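Local atomic coordinates of L-threonine 3-dehydrogenase (Clostridioides difficile, PDB entry 7OL1), a protein that probably oxidises L-threonine at its 3-hydroxyl group with NAD as cofactor. Residues 199-211 with 221-233. Sequence-based numbering, arbitrary orientation.
Sequences PPGGGTTDYAVDI and YKSYIAEGTKMDM
Tyr207, in the first turn of the helix, is the bump of this contact, and side chains of 221-233 build the hollow that takes it. The methyl end of Met231 meets the edge of its ring, CE lying 3.5 Å from Tyr207 CE2, while the CD1 of Ile225 reaches Tyr207 CD2 at 3.6 Å. Met233, its chain bent at chi2 (-79°), brings its own CE in to complete the wall, touching Ala208 CB as well. Phe267 and Ile272 add to the same pocket.

One helical turn further on, Ile211 lies across the Tyr221 ring. Its CA sits over the face, 3.9 Å from the ring centroid in a CH-pi contact, and its CG1 meets Tyr221 CD2. With CG anti to the backbone N (chi1 -172°), the Tyr221 ring reaches from its strand to the helix, and Tyr221 OH ends 3.6 Å from Tyr207 CA, beside Asp210 CB. Helix 207-211 and strand 221-223, which follows it in sequence, run back alongside each other at 170°; strand 220-223 pairs parallel with 284-287 in a small two-stranded sheet.

The Tyr224 ring points its hydroxyl at the type I turn Gly203-Asp206, where the loop leads into the helix. Tyr224 OH donates to Gly203 O at 2.7 Å, almost in line with the carbonyl, and lies 2.7 Å from Tyr207 N. Within that loop Asp206 OD2 accepts from Gly201 N. The apolar packing thus gives shape but little directionality, whereas the Tyr224 hydroxyl, close to Gly203 O and Tyr207 N, probably sets the position of the turn before the helix.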
# COMPACT_ATOMS: atom_id res chain seq x y z
N PRO A 199 -0.01 -5.92 -30.55
CA PRO A 199 0.22 -7.34 -30.78
C PRO A 199 0.43 -8.11 -29.48
O PRO A 199 1.01 -7.57 -28.55
CB PRO A 199 1.49 -7.39 -31.65
CG PRO A 199 2.23 -6.10 -31.33
CD PRO A 199 1.15 -5.10 -30.96
N PRO A 200 -0.04 -9.39 -29.43
CA PRO A 200 0.21 -10.30 -28.31
C PRO A 200 1.63 -10.24 -27.76
O PRO A 200 2.52 -10.52 -28.52
CB PRO A 200 0.03 -11.69 -28.95
CG PRO A 200 -1.00 -11.47 -30.05
CD PRO A 200 -0.83 -10.04 -30.49
N GLY A 201 1.79 -9.89 -26.48
CA GLY A 201 3.10 -9.64 -25.83
C GLY A 201 3.45 -10.69 -24.79
O GLY A 201 4.15 -10.33 -23.82
N GLY A 202 2.98 -11.94 -24.98
CA GLY A 202 3.15 -13.06 -24.04
C GLY A 202 3.06 -12.64 -22.57
O GLY A 202 3.78 -13.23 -21.76
N GLY A 203 2.20 -11.65 -22.24
CA GLY A 203 1.83 -11.28 -20.86
C GLY A 203 0.81 -12.26 -20.29
O GLY A 203 0.40 -13.20 -21.01
N THR A 204 0.39 -12.07 -19.04
CA THR A 204 -0.42 -13.08 -18.28
C THR A 204 -1.73 -13.40 -19.02
O THR A 204 -2.02 -14.59 -19.26
CB THR A 204 -0.64 -12.58 -16.85
OG1 THR A 204 0.28 -11.52 -16.51
CG2 THR A 204 -0.58 -13.76 -15.89
N THR A 205 -2.49 -12.37 -19.39
CA THR A 205 -3.88 -12.44 -19.95
C THR A 205 -3.88 -12.42 -21.48
O THR A 205 -4.99 -12.36 -22.03
CB THR A 205 -4.72 -11.22 -19.53
OG1 THR A 205 -4.10 -10.04 -20.05
CG2 THR A 205 -4.88 -11.03 -18.04
N ASP A 206 -2.71 -12.41 -22.13
CA ASP A 206 -2.56 -12.15 -23.59
C ASP A 206 -2.98 -13.39 -24.41
O ASP A 206 -3.13 -13.27 -25.63
CB ASP A 206 -1.15 -11.65 -23.94
CG ASP A 206 -0.93 -10.15 -23.80
OD1 ASP A 206 -1.82 -9.47 -23.27
OD2 ASP A 206 0.15 -9.66 -24.21
N TYR A 207 -3.20 -14.53 -23.76
CA TYR A 207 -3.80 -15.72 -24.40
C TYR A 207 -5.05 -15.32 -25.18
O TYR A 207 -5.26 -15.85 -26.27
CB TYR A 207 -4.10 -16.82 -23.38
CG TYR A 207 -5.54 -16.94 -22.94
CD1 TYR A 207 -6.49 -17.57 -23.72
CD2 TYR A 207 -5.94 -16.45 -21.71
CE1 TYR A 207 -7.81 -17.70 -23.30
CE2 TYR A 207 -7.25 -16.58 -21.27
CZ TYR A 207 -8.20 -17.20 -22.07
OH TYR A 207 -9.49 -17.30 -21.60
N ALA A 208 -5.89 -14.43 -24.66
CA ALA A 208 -7.18 -14.11 -25.31
C ALA A 208 -6.98 -13.20 -26.53
O ALA A 208 -7.96 -13.03 -27.25
CB ALA A 208 -8.16 -13.51 -24.35
N VAL A 209 -5.78 -12.64 -26.74
CA VAL A 209 -5.47 -11.87 -27.98
C VAL A 209 -4.87 -12.82 -29.02
O VAL A 209 -5.50 -12.99 -30.08
CB VAL A 209 -4.54 -10.67 -27.71
CG1 VAL A 209 -4.32 -9.85 -28.98
CG2 VAL A 209 -5.10 -9.78 -26.61
N ASP A 210 -3.74 -13.47 -28.69
CA ASP A 210 -3.00 -14.42 -29.57
C ASP A 210 -3.95 -15.49 -30.16
O ASP A 210 -3.70 -15.90 -31.30
CB ASP A 210 -1.82 -15.08 -28.84
CG ASP A 210 -0.63 -15.46 -29.72
OD1 ASP A 210 -0.62 -15.08 -30.92
OD2 ASP A 210 0.29 -16.13 -29.19
N ILE A 211 -4.98 -15.91 -29.44
CA ILE A 211 -5.95 -16.94 -29.92
C ILE A 211 -6.55 -16.50 -31.26
O ILE A 211 -6.73 -17.36 -32.13
CB ILE A 211 -7.06 -17.22 -28.88
CG1 ILE A 211 -7.81 -18.52 -29.20
CG2 ILE A 211 -8.02 -16.04 -28.75
CD1 ILE A 211 -8.80 -18.93 -28.14
N TYR A 221 -4.86 -23.17 -32.03
CA TYR A 221 -4.17 -22.43 -30.93
C TYR A 221 -3.68 -23.40 -29.84
O TYR A 221 -4.47 -24.27 -29.42
CB TYR A 221 -5.05 -21.37 -30.27
CG TYR A 221 -4.31 -20.50 -29.28
CD1 TYR A 221 -3.03 -20.04 -29.55
CD2 TYR A 221 -4.87 -20.13 -28.06
CE1 TYR A 221 -2.32 -19.25 -28.66
CE2 TYR A 221 -4.17 -19.33 -27.16
CZ TYR A 221 -2.89 -18.89 -27.46
OH TYR A 221 -2.17 -18.11 -26.60
N LYS A 222 -2.43 -23.19 -29.40
CA LYS A 222 -1.79 -23.83 -28.22
C LYS A 222 -1.87 -22.88 -27.01
O LYS A 222 -1.03 -21.95 -26.95
CB LYS A 222 -0.33 -24.16 -28.57
CG LYS A 222 0.45 -24.98 -27.54
CD LYS A 222 1.86 -25.36 -28.00
CE LYS A 222 1.91 -26.58 -28.90
NZ LYS A 222 1.68 -27.84 -28.14
N SER A 223 -2.84 -23.09 -26.10
CA SER A 223 -3.06 -22.28 -24.86
C SER A 223 -1.92 -22.53 -23.88
O SER A 223 -1.57 -23.70 -23.67
CB SER A 223 -4.39 -22.59 -24.19
OG SER A 223 -5.46 -22.66 -25.12
N TYR A 224 -1.38 -21.47 -23.28
CA TYR A 224 -0.38 -21.55 -22.18
C TYR A 224 -1.15 -21.55 -20.85
O TYR A 224 -0.52 -21.68 -19.77
CB TYR A 224 0.72 -20.48 -22.34
CG TYR A 224 0.31 -19.03 -22.44
CD1 TYR A 224 0.00 -18.43 -23.65
CD2 TYR A 224 0.27 -18.23 -21.31
CE1 TYR A 224 -0.37 -17.09 -23.73
CE2 TYR A 224 -0.10 -16.89 -21.37
CZ TYR A 224 -0.42 -16.31 -22.59
OH TYR A 224 -0.78 -15.00 -22.62
N ILE A 225 -2.49 -21.50 -20.94
CA ILE A 225 -3.41 -21.37 -19.78
C ILE A 225 -4.41 -22.54 -19.80
O ILE A 225 -5.02 -22.79 -20.88
CB ILE A 225 -4.06 -19.98 -19.79
CG1 ILE A 225 -3.22 -18.99 -18.98
CG2 ILE A 225 -5.50 -20.02 -19.30
CD1 ILE A 225 -3.40 -17.54 -19.38
N ALA A 226 -4.55 -23.21 -18.65
CA ALA A 226 -5.29 -24.47 -18.44
C ALA A 226 -6.76 -24.25 -18.76
O ALA A 226 -7.24 -23.13 -18.52
CB ALA A 226 -5.11 -24.95 -17.02
N GLU A 227 -7.45 -25.28 -19.26
CA GLU A 227 -8.88 -25.19 -19.67
C GLU A 227 -9.71 -25.01 -18.40
O GLU A 227 -9.21 -25.37 -17.32
CB GLU A 227 -9.28 -26.40 -20.53
CG GLU A 227 -9.84 -27.61 -19.80
CD GLU A 227 -10.09 -28.79 -20.73
OE1 GLU A 227 -10.78 -28.60 -21.75
OE2 GLU A 227 -9.57 -29.89 -20.45
N GLY A 228 -10.88 -24.38 -18.51
CA GLY A 228 -11.75 -24.05 -17.36
C GLY A 228 -11.20 -22.97 -16.40
O GLY A 228 -11.93 -22.64 -15.43
N THR A 229 -10.01 -22.39 -16.64
CA THR A 229 -9.48 -21.24 -15.85
C THR A 229 -10.22 -19.96 -16.24
O THR A 229 -10.10 -19.53 -17.39
CB THR A 229 -7.96 -21.10 -15.99
OG1 THR A 229 -7.33 -22.30 -15.55
CG2 THR A 229 -7.43 -19.94 -15.17
N LYS A 230 -10.98 -19.36 -15.31
CA LYS A 230 -11.85 -18.19 -15.58
C LYS A 230 -11.15 -16.92 -15.10
O LYS A 230 -10.43 -16.98 -14.05
CB LYS A 230 -13.24 -18.41 -14.96
CG LYS A 230 -14.25 -19.10 -15.88
CD LYS A 230 -15.64 -19.28 -15.29
CE LYS A 230 -16.76 -18.97 -16.27
NZ LYS A 230 -17.66 -17.93 -15.72
N MET A 231 -11.34 -15.82 -15.85
CA MET A 231 -10.67 -14.50 -15.63
C MET A 231 -11.58 -13.35 -16.08
O MET A 231 -12.32 -13.53 -17.06
CB MET A 231 -9.36 -14.42 -16.43
CG MET A 231 -8.13 -14.66 -15.57
SD MET A 231 -6.60 -14.90 -16.51
CE MET A 231 -7.16 -16.01 -17.80
N ASP A 232 -11.51 -12.18 -15.45
CA ASP A 232 -12.19 -11.02 -16.07
C ASP A 232 -11.41 -10.56 -17.30
O ASP A 232 -10.15 -10.60 -17.27
CB ASP A 232 -12.35 -9.83 -15.14
CG ASP A 232 -13.29 -10.09 -14.00
OD1 ASP A 232 -12.83 -10.72 -13.00
OD2 ASP A 232 -14.45 -9.64 -14.11
N MET A 233 -12.16 -10.10 -18.30
CA MET A 233 -11.66 -9.51 -19.55
C MET A 233 -12.58 -8.35 -19.93
O MET A 233 -13.74 -8.29 -19.43
CB MET A 233 -11.66 -10.51 -20.69
CG MET A 233 -10.82 -11.70 -20.42
SD MET A 233 -9.12 -11.36 -20.68
CE MET A 233 -8.45 -12.99 -20.38